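Local coordinates for protein carbohydrate binding module E1 (Uncultured bacterium, PDB 5KLE) that binds cellopentaose and probably longer cellulose-type glucan chains, as a small all-beta carbohydrate-binding module, at residues E22-Y33 with I83-F94; T39-S50 with I61-A72. One frame throughout, in Å; residues are numbered along the deposited sequence.

Contact 1 (E22-Y33 with I83-F94). With BGC (beta-D-glucopyranose), chain B; BGC (beta-D-glucopyranose), chain C.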
# COMPACT_ATOMS: atom_id res chain seq x y z
N GLU A 22 9.32 0.68 -7.46
CA GLU A 22 8.02 1.13 -7.94
C GLU A 22 7.32 0.05 -8.77
O GLU A 22 7.95 -0.76 -9.47
CB GLU A 22 8.16 2.40 -8.79
CG GLU A 22 8.40 3.67 -8.01
CD GLU A 22 8.05 4.92 -8.81
OE1 GLU A 22 7.69 5.93 -8.19
OE2 GLU A 22 8.12 4.89 -10.06
N PHE A 23 5.99 0.06 -8.71
CA PHE A 23 5.18 -0.85 -9.51
C PHE A 23 3.87 -0.16 -9.85
O PHE A 23 3.47 0.81 -9.19
CB PHE A 23 4.99 -2.20 -8.79
CG PHE A 23 4.21 -2.11 -7.51
CD1 PHE A 23 4.82 -1.76 -6.31
CD2 PHE A 23 2.84 -2.33 -7.53
CE1 PHE A 23 4.05 -1.69 -5.12
CE2 PHE A 23 2.08 -2.26 -6.38
CZ PHE A 23 2.67 -1.93 -5.18
N SER A 24 3.21 -0.63 -10.90
CA SER A 24 1.93 -0.06 -11.32
C SER A 24 0.81 -0.62 -10.46
O SER A 24 0.72 -1.85 -10.29
CB SER A 24 1.66 -0.44 -12.77
OG SER A 24 0.49 0.20 -13.23
N ALA A 25 -0.03 0.27 -9.92
CA ALA A 25 -1.06 -0.09 -8.95
C ALA A 25 -2.40 0.46 -9.39
O ALA A 25 -2.47 1.50 -10.06
CB ALA A 25 -0.71 0.48 -7.59
N VAL A 26 -3.48 -0.22 -8.97
CA VAL A 26 -4.83 0.23 -9.28
C VAL A 26 -5.75 -0.01 -8.09
O VAL A 26 -5.51 -0.89 -7.26
CB VAL A 26 -5.50 -0.45 -10.52
CG1 VAL A 26 -4.87 -0.03 -11.84
CG2 VAL A 26 -5.44 -1.88 -10.37
N ALA A 27 -6.81 0.79 -8.02
CA ALA A 27 -7.84 0.58 -7.00
C ALA A 27 -8.33 -0.87 -7.02
O ALA A 27 -8.64 -1.43 -8.09
CB ALA A 27 -9.01 1.53 -7.25
N GLY A 28 -8.45 -1.46 -5.81
CA GLY A 28 -8.85 -2.85 -5.65
C GLY A 28 -7.69 -3.81 -5.46
O GLY A 28 -7.92 -4.94 -5.00
N ASP A 29 -6.47 -3.40 -5.80
CA ASP A 29 -5.33 -4.30 -5.61
C ASP A 29 -5.14 -4.60 -4.12
O ASP A 29 -5.53 -3.82 -3.25
CB ASP A 29 -4.04 -3.63 -6.13
CG ASP A 29 -3.85 -3.73 -7.64
OD1 ASP A 29 -4.52 -4.55 -8.32
OD2 ASP A 29 -3.00 -2.96 -8.14
N CYS A 30 -4.53 -5.76 -3.83
CA CYS A 30 -4.20 -6.22 -2.49
C CYS A 30 -2.72 -6.61 -2.50
O CYS A 30 -2.36 -7.63 -3.11
CB CYS A 30 -5.08 -7.42 -2.14
SG CYS A 30 -4.64 -8.16 -0.52
N ILE A 31 -1.88 -5.77 -1.88
CA ILE A 31 -0.43 -5.85 -2.03
C ILE A 31 0.16 -6.49 -0.77
O ILE A 31 -0.09 -6.01 0.35
CB ILE A 31 0.18 -4.44 -2.17
CG1 ILE A 31 -0.59 -3.59 -3.18
CG2 ILE A 31 1.71 -4.54 -2.50
CD1 ILE A 31 -0.57 -4.14 -4.48
N LYS A 32 1.01 -7.50 -0.93
CA LYS A 32 1.80 -8.03 0.17
C LYS A 32 3.10 -7.24 0.25
O LYS A 32 3.77 -7.03 -0.77
CB LYS A 32 2.15 -9.50 -0.08
CG LYS A 32 2.97 -10.15 1.04
CD LYS A 32 3.38 -11.59 0.69
CE LYS A 32 4.18 -12.23 1.80
NZ LYS A 32 4.34 -13.70 1.50
N TYR A 33 3.48 -6.81 1.47
CA TYR A 33 4.76 -6.15 1.67
C TYR A 33 5.32 -6.57 3.02
O TYR A 33 4.64 -6.39 4.05
CB TYR A 33 4.61 -4.62 1.66
CG TYR A 33 5.92 -3.89 1.87
CD1 TYR A 33 6.94 -3.99 0.94
CD2 TYR A 33 6.15 -3.11 3.03
CE1 TYR A 33 8.17 -3.36 1.15
CE2 TYR A 33 7.39 -2.45 3.24
CZ TYR A 33 8.39 -2.60 2.29
OH TYR A 33 9.62 -1.96 2.42
N ILE A 83 -5.61 -1.24 -1.82
CA ILE A 83 -5.78 0.07 -2.46
C ILE A 83 -7.28 0.34 -2.55
O ILE A 83 -8.00 -0.27 -3.34
CB ILE A 83 -5.08 0.16 -3.82
CG1 ILE A 83 -3.62 -0.26 -3.66
CG2 ILE A 83 -5.16 1.60 -4.35
CD1 ILE A 83 -2.76 -0.07 -4.89
N VAL A 84 -7.76 1.24 -1.71
CA VAL A 84 -9.19 1.47 -1.55
C VAL A 84 -9.71 2.31 -2.70
O VAL A 84 -10.82 2.07 -3.21
CB VAL A 84 -9.45 2.12 -0.18
CG1 VAL A 84 -10.93 2.52 -0.09
CG2 VAL A 84 -9.11 1.13 0.94
N SER A 85 -8.96 3.33 -3.11
CA SER A 85 -9.45 4.25 -4.13
C SER A 85 -8.25 4.81 -4.88
O SER A 85 -7.16 4.98 -4.31
CB SER A 85 -10.28 5.38 -3.52
OG SER A 85 -9.51 6.19 -2.65
N ALA A 86 -8.47 5.11 -6.17
CA ALA A 86 -7.53 5.79 -7.07
C ALA A 86 -8.24 5.91 -8.41
O ALA A 86 -8.82 4.93 -8.89
CB ALA A 86 -6.23 4.96 -7.25
N SER A 87 -8.17 7.08 -9.06
CA SER A 87 -8.94 7.29 -10.29
C SER A 87 -8.39 6.55 -11.51
O SER A 87 -9.16 6.34 -12.46
CB SER A 87 -9.05 8.77 -10.65
OG SER A 87 -7.80 9.25 -11.14
N ARG A 88 -7.12 6.16 -11.50
CA ARG A 88 -6.44 5.56 -12.65
C ARG A 88 -5.17 4.88 -12.15
O ARG A 88 -4.74 5.11 -11.02
CB ARG A 88 -6.10 6.61 -13.72
CG ARG A 88 -5.10 7.73 -13.27
CD ARG A 88 -4.90 8.85 -14.34
NE ARG A 88 -6.19 9.54 -14.60
CZ ARG A 88 -6.45 10.82 -14.40
NH1 ARG A 88 -5.49 11.70 -14.03
NH2 ARG A 88 -7.70 11.21 -14.59
N SER A 89 -4.60 4.01 -12.97
CA SER A 89 -3.38 3.34 -12.53
C SER A 89 -2.25 4.35 -12.29
O SER A 89 -2.16 5.40 -12.94
CB SER A 89 -2.93 2.27 -13.54
OG SER A 89 -2.50 2.86 -14.78
N PHE A 90 -1.40 4.02 -11.33
CA PHE A 90 -0.35 4.96 -10.93
C PHE A 90 0.86 4.16 -10.47
O PHE A 90 0.75 2.96 -10.18
CB PHE A 90 -0.85 5.93 -9.82
CG PHE A 90 -1.28 5.23 -8.53
CD1 PHE A 90 -2.50 4.54 -8.43
CD2 PHE A 90 -0.49 5.31 -7.42
CE1 PHE A 90 -2.87 3.91 -7.21
CE2 PHE A 90 -0.85 4.69 -6.22
CZ PHE A 90 -2.03 3.98 -6.10
N ASN A 91 2.04 4.79 -10.42
CA ASN A 91 3.24 4.08 -9.96
C ASN A 91 3.48 4.41 -8.49
O ASN A 91 3.58 5.59 -8.12
CB ASN A 91 4.47 4.47 -10.77
CG ASN A 91 4.44 3.94 -12.18
OD1 ASN A 91 3.83 2.90 -12.46
ND2 ASN A 91 5.16 4.62 -13.06
N VAL A 92 3.63 3.37 -7.66
CA VAL A 92 3.76 3.54 -6.22
C VAL A 92 4.93 2.70 -5.74
O VAL A 92 5.27 1.69 -6.36
CB VAL A 92 2.45 3.14 -5.51
CG1 VAL A 92 2.24 1.64 -5.59
CG2 VAL A 92 2.46 3.62 -4.05
N LYS A 93 5.58 3.13 -4.64
CA LYS A 93 6.53 2.26 -3.95
C LYS A 93 6.29 2.25 -2.45
O LYS A 93 5.80 3.22 -1.88
CB LYS A 93 8.00 2.55 -4.25
CG LYS A 93 8.41 4.00 -4.06
CD LYS A 93 9.88 4.10 -4.46
CE LYS A 93 10.36 5.49 -4.59
NZ LYS A 93 11.82 5.48 -5.02
N PHE A 94 6.59 1.09 -1.85
CA PHE A 94 6.55 0.92 -0.40
C PHE A 94 7.99 0.80 0.10
O PHE A 94 8.84 0.20 -0.56
CB PHE A 94 5.80 -0.36 -0.00
CG PHE A 94 4.34 -0.39 -0.42
CD1 PHE A 94 3.66 0.75 -0.86
CD2 PHE A 94 3.64 -1.59 -0.35
CE1 PHE A 94 2.29 0.69 -1.25
CE2 PHE A 94 2.28 -1.65 -0.72
CZ PHE A 94 1.61 -0.51 -1.17
C2 BGC B . 10.80 11.92 -8.98
C3 BGC B . 9.71 11.72 -10.08
C4 BGC B . 9.68 10.31 -10.51
C5 BGC B . 9.61 9.31 -9.34
C6 BGC B . 9.68 7.94 -9.94
C1 BGC B . 10.60 10.87 -7.91
O2 BGC B . 10.87 13.15 -8.32
O3 BGC B . 10.16 12.33 -11.25
O4 BGC B . 8.66 10.04 -11.45
O5 BGC B . 10.69 9.61 -8.49
O6 BGC B . 10.13 7.02 -8.94
C2 BGC C . 12.14 9.11 -3.95
C3 BGC C . 12.20 9.29 -5.44
C4 BGC C . 11.50 10.59 -5.83
C5 BGC C . 12.08 11.72 -5.10
C6 BGC C . 11.27 12.98 -5.24
C1 BGC C . 12.71 10.35 -3.26
O2 BGC C . 12.85 7.94 -3.59
O3 BGC C . 11.57 8.17 -6.04
O4 BGC C . 11.70 10.85 -7.14
O5 BGC C . 12.10 11.48 -3.71
O6 BGC C . 11.66 13.88 -4.26
O HOH W 1 5.58 7.35 -8.77
O HOH W 2 7.36 6.24 -12.40
O HOH W 3 0.21 2.34 -15.06
O HOH W 4 -7.24 2.73 -10.17
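Phe-23 and Ala-25 pair antiparallel with Val-92 and Phe-90 through four backbone hydrogen bonds, while Gly-28 N and Asp-29 O bind Ile-83, so that the type II turn from Val-26 to Asp-29 carries the chain from strand 90-96 in one sheet to strand 77-86 in the other. Val-92 CG1 sits over the face of the Phe-23 ring, 3.9 Å from its centroid, and also meets Ala-25 CB. Ala-25 CB is pressed by Ile-83 CD1 at 3.4 Å and lies over the face of the Phe-90 ring, displaced toward its rim. Phe-23 turns its edge toward the face of Phe-94, planes at 85°. With CG of Tyr-33 anti to the backbone N (chi1 180°), its ring lies squarely across Phe-94 CB, 3.8 Å from the ring centroid; Phe-94 points its edge at Tyr-33 in an offset T-shape. A serine in place of Tyr-33 would probably uncover Phe-94 CB and leave Asn-96, partner of the tyrosine hydroxyl, without its mate. Glu-22 OE1 accepts from O6 of the chain B glucose (2.8 Å), and waters link its carboxylate to Asn-91 O and ND2. The extended Lys-93 runs past Glu-22 CG and gives NZ to O3 and O2 of the chain C glucose. The aromatic cluster of Phe-23, Tyr-33 and Phe-94 lies between the two sheets, packed through Phe-94 on Ile-42 of strand 40-44 and Ile-81 of strand 77-86.

Contact 2 (T39-S50 with I61-A72). With BGC (beta-D-glucopyranose), chain C; BGC (beta-D-glucopyranose), chain D; BGC (beta-D-glucopyranose), chain B.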
# COMPACT_ATOMS: atom_id res chain seq x y z
N THR A 39 9.60 2.29 10.18
CA THR A 39 8.29 2.88 9.95
C THR A 39 7.95 2.79 8.46
O THR A 39 8.75 3.19 7.61
CB THR A 39 8.24 4.34 10.40
OG1 THR A 39 8.55 4.40 11.80
CG2 THR A 39 6.87 4.94 10.15
N LEU A 40 6.75 2.28 8.17
CA LEU A 40 6.30 2.12 6.78
C LEU A 40 6.13 3.48 6.09
O LEU A 40 5.66 4.44 6.69
CB LEU A 40 4.95 1.37 6.76
CG LEU A 40 4.28 1.20 5.40
CD1 LEU A 40 5.06 0.14 4.61
CD2 LEU A 40 2.81 0.75 5.56
N GLN A 41 6.51 3.53 4.81
CA GLN A 41 6.37 4.72 3.96
C GLN A 41 5.74 4.28 2.63
O GLN A 41 6.13 3.23 2.07
CB GLN A 41 7.77 5.31 3.67
CG GLN A 41 8.71 5.38 4.88
CD GLN A 41 8.37 6.47 5.88
OE1 GLN A 41 7.79 7.51 5.52
NE2 GLN A 41 8.79 6.28 7.13
N ILE A 42 4.77 5.05 2.12
CA ILE A 42 4.09 4.81 0.83
C ILE A 42 4.30 6.06 -0.02
O ILE A 42 3.94 7.16 0.42
CB ILE A 42 2.59 4.52 0.99
CG1 ILE A 42 2.39 3.29 1.88
CG2 ILE A 42 1.96 4.39 -0.42
CD1 ILE A 42 0.92 3.02 2.24
N GLY A 43 4.90 5.90 -1.20
CA GLY A 43 5.26 7.04 -2.05
C GLY A 43 4.81 6.93 -3.49
O GLY A 43 4.90 5.87 -4.11
N SER A 44 4.35 8.07 -4.05
CA SER A 44 4.03 8.10 -5.47
C SER A 44 4.21 9.52 -5.97
O SER A 44 3.98 10.49 -5.24
CB SER A 44 2.59 7.67 -5.72
OG SER A 44 2.28 7.69 -7.12
N TRP A 45 4.56 9.64 -7.26
CA TRP A 45 4.84 10.92 -7.91
C TRP A 45 4.01 11.08 -9.18
O TRP A 45 4.25 12.02 -9.98
CB TRP A 45 6.36 11.14 -8.13
CG TRP A 45 7.01 11.30 -6.81
CD1 TRP A 45 7.31 12.48 -6.20
CD2 TRP A 45 7.40 10.26 -5.90
NE1 TRP A 45 7.85 12.23 -4.95
CE2 TRP A 45 7.91 10.88 -4.74
CE3 TRP A 45 7.35 8.86 -5.95
CZ2 TRP A 45 8.39 10.15 -3.65
CZ3 TRP A 45 7.82 8.13 -4.85
CH2 TRP A 45 8.30 8.77 -3.71
N THR A 46 3.05 10.18 -9.42
CA THR A 46 2.25 10.26 -10.65
C THR A 46 1.22 11.40 -10.60
O THR A 46 0.68 11.79 -11.64
CB THR A 46 1.49 8.92 -10.87
OG1 THR A 46 2.41 7.81 -10.67
CG2 THR A 46 0.91 8.81 -12.32
N GLY A 47 0.89 11.91 -9.40
CA GLY A 47 -0.11 12.97 -9.27
C GLY A 47 -1.52 12.49 -9.04
O GLY A 47 -2.45 13.31 -9.00
N VAL A 48 -1.71 11.18 -8.87
CA VAL A 48 -3.02 10.57 -8.72
C VAL A 48 -3.24 10.30 -7.23
O VAL A 48 -2.46 9.59 -6.61
CB VAL A 48 -3.05 9.27 -9.53
CG1 VAL A 48 -4.34 8.50 -9.28
CG2 VAL A 48 -2.93 9.58 -11.01
N ALA A 49 -4.29 10.87 -6.65
CA ALA A 49 -4.55 10.62 -5.24
C ALA A 49 -4.97 9.17 -5.00
O ALA A 49 -5.69 8.57 -5.81
CB ALA A 49 -5.69 11.52 -4.77
N SER A 50 -4.52 8.60 -3.88
CA SER A 50 -4.86 7.22 -3.54
C SER A 50 -5.13 7.06 -2.04
O SER A 50 -4.75 7.90 -1.23
CB SER A 50 -3.74 6.25 -4.00
OG SER A 50 -2.50 6.57 -3.38
N ILE A 61 -5.45 5.43 5.20
CA ILE A 61 -4.21 6.10 4.82
C ILE A 61 -4.42 6.80 3.49
O ILE A 61 -5.01 6.23 2.58
CB ILE A 61 -3.11 5.03 4.66
CG1 ILE A 61 -2.90 4.22 5.95
CG2 ILE A 61 -1.79 5.63 4.15
CD1 ILE A 61 -2.38 2.82 5.66
N THR A 62 -3.90 8.02 3.33
CA THR A 62 -4.03 8.73 2.06
C THR A 62 -2.67 9.16 1.53
O THR A 62 -1.73 9.42 2.30
CB THR A 62 -4.93 9.99 2.18
OG1 THR A 62 -4.40 10.90 3.17
CG2 THR A 62 -6.34 9.58 2.57
N ASN A 63 -2.58 9.28 0.20
CA ASN A 63 -1.39 9.83 -0.45
C ASN A 63 -1.83 10.73 -1.60
O ASN A 63 -2.75 10.38 -2.36
CB ASN A 63 -0.52 8.67 -0.97
CG ASN A 63 0.76 9.16 -1.66
OD1 ASN A 63 0.78 9.45 -2.87
ND2 ASN A 63 1.84 9.27 -0.89
N THR A 64 -1.19 11.90 -1.72
CA THR A 64 -1.56 12.90 -2.73
C THR A 64 -1.06 12.59 -4.14
O THR A 64 -1.54 13.24 -5.08
CB THR A 64 -0.96 14.26 -2.37
OG1 THR A 64 0.48 14.13 -2.29
CG2 THR A 64 -1.49 14.74 -1.04
N GLY A 65 -0.13 11.64 -4.32
CA GLY A 65 0.52 11.46 -5.59
C GLY A 65 1.72 12.35 -5.82
O GLY A 65 2.22 12.41 -6.95
N ASN A 66 2.22 13.05 -4.78
CA ASN A 66 3.34 13.98 -4.97
C ASN A 66 4.39 13.83 -3.86
O ASN A 66 5.08 14.80 -3.52
CB ASN A 66 2.85 15.44 -5.03
CG ASN A 66 1.82 15.66 -6.15
OD1 ASN A 66 0.64 15.93 -5.88
ND2 ASN A 66 2.25 15.49 -7.38
N GLY A 67 4.53 12.63 -3.29
CA GLY A 67 5.54 12.43 -2.26
C GLY A 67 5.20 11.21 -1.40
O GLY A 67 4.44 10.34 -1.82
N TRP A 68 5.74 11.21 -0.18
CA TRP A 68 5.62 10.06 0.72
C TRP A 68 4.58 10.30 1.81
O TRP A 68 4.50 11.39 2.39
CB TRP A 68 6.94 9.87 1.47
CG TRP A 68 8.11 9.40 0.63
CD1 TRP A 68 9.12 10.17 0.13
CD2 TRP A 68 8.40 8.05 0.25
NE1 TRP A 68 10.03 9.38 -0.54
CE2 TRP A 68 9.60 8.07 -0.49
CE3 TRP A 68 7.75 6.83 0.46
CZ2 TRP A 68 10.19 6.91 -1.02
CZ3 TRP A 68 8.34 5.65 -0.06
CH2 TRP A 68 9.54 5.71 -0.79
N THR A 69 3.85 9.24 2.14
CA THR A 69 3.02 9.19 3.34
C THR A 69 3.71 8.28 4.35
O THR A 69 3.99 7.12 4.05
CB THR A 69 1.65 8.60 2.98
OG1 THR A 69 1.01 9.46 2.03
CG2 THR A 69 0.79 8.52 4.23
N THR A 70 3.95 8.81 5.55
CA THR A 70 4.46 8.00 6.65
C THR A 70 3.29 7.33 7.37
O THR A 70 2.28 8.00 7.66
CB THR A 70 5.26 8.88 7.62
OG1 THR A 70 6.36 9.44 6.91
CG2 THR A 70 5.76 8.10 8.80
N VAL A 71 3.38 6.02 7.60
CA VAL A 71 2.30 5.28 8.27
C VAL A 71 2.82 4.78 9.62
O VAL A 71 3.45 3.72 9.71
CB VAL A 71 1.79 4.12 7.41
CG1 VAL A 71 0.61 3.41 8.10
CG2 VAL A 71 1.37 4.61 6.01
N ALA A 72 2.56 5.54 10.68
CA ALA A 72 2.93 5.08 12.01
C ALA A 72 2.07 3.89 12.42
O ALA A 72 0.95 3.68 11.93
CB ALA A 72 2.77 6.22 13.04
C2 BGC C . 12.14 9.11 -3.95
C3 BGC C . 12.20 9.29 -5.44
C4 BGC C . 11.50 10.59 -5.83
C5 BGC C . 12.08 11.72 -5.10
C6 BGC C . 11.27 12.98 -5.24
C1 BGC C . 12.71 10.35 -3.26
O2 BGC C . 12.85 7.94 -3.59
O3 BGC C . 11.57 8.17 -6.04
O4 BGC C . 11.70 10.85 -7.14
O5 BGC C . 12.10 11.48 -3.71
O6 BGC C . 11.66 13.88 -4.26
C2 BGC D . 14.06 10.94 1.39
C3 BGC D . 13.08 11.08 0.20
C4 BGC D . 13.47 10.16 -0.96
C5 BGC D . 13.76 8.78 -0.43
C6 BGC D . 14.42 7.78 -1.39
C1 BGC D . 14.24 9.50 1.75
O2 BGC D . 13.53 11.54 2.53
O3 BGC D . 13.07 12.42 -0.23
O4 BGC D . 12.43 10.18 -1.90
O5 BGC D . 14.63 8.81 0.64
O6 BGC D . 14.72 6.59 -0.80
C2 BGC B . 10.80 11.92 -8.98
C3 BGC B . 9.71 11.72 -10.08
C4 BGC B . 9.68 10.31 -10.51
C5 BGC B . 9.61 9.31 -9.34
C6 BGC B . 9.68 7.94 -9.94
C1 BGC B . 10.60 10.87 -7.91
O2 BGC B . 10.87 13.15 -8.32
O3 BGC B . 10.16 12.33 -11.25
O4 BGC B . 8.66 10.04 -11.45
O5 BGC B . 10.69 9.61 -8.49
O6 BGC B . 10.13 7.02 -8.94
O HOH W 5 5.09 1.72 10.61
O HOH W 6 7.93 15.35 -3.56
O HOH W 7 -3.61 14.64 -6.49
O HOH W 8 -0.94 8.27 -4.68
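Trp-45 and Trp-68 both set CG anti to the carbonyl carbon, but ring turns of opposite sign about chi2 bring the indoles together edge-to-face, planes at 82°. Trp-45 CH2 meets the Trp-68 face at CE2, 3.5 Å away. One face of Trp-45 carries two sugars, with C1 of the chain B glucose and C4 of the chain C glucose each 3.7 Å above its plane; the opposite face rests on the Gly-67 backbone. Trp-68 NE1 gives an almost straight bond (176°) to O4 of the chain D glucose, in the plane of the indole, and Gly-43 CA packs against the same face of Trp-68 as Trp-45 CH2, where a side chain would collide with CE3. Beyond the tryptophans, Gln-41 bends at chi2 so that OE1 takes the Thr-70 hydroxyl on a lone pair, at 2.8 Å from OG1. Asn-63 bridges the ladders: ND2 donates to Gly-67 O and Thr-69 OG1, while OD1 accepts from Gly-65 N in an Asx turn. Gly-67 O is thus held from opposite faces by Asn-63 ND2 and Ser-44 N. Asn-66 and Gly-67 opposite Ser-44 form a classic beta bulge. The whole is an aromatic glycan-binding platform on an antiparallel sheet, completed by Glu-22, Lys-93 and Trp-97.

In the fold
From the N terminus the chain enters contact 1 at 22-33, runs on into strand 30-35, and then supplies 39-50, the first half of contact 2. Strand 50-54 leads to 61-72, which closes the short inner loop of contact 2; strand 77-86 then carries the chain to 83-94, closing the wider loop of contact 1 around it. Both contacts reach the two sheets, and adjacent strands 90-96 and 40-44 join them directly: Lys-93 N lies 2.9 Å from Gly-43 O, a probable hydrogen bond. Contact 1 supplies one border of the four-stranded sheet through strand 23-25, contact 2 the other through strand 67-71, and both touch the chain B and C glucoses.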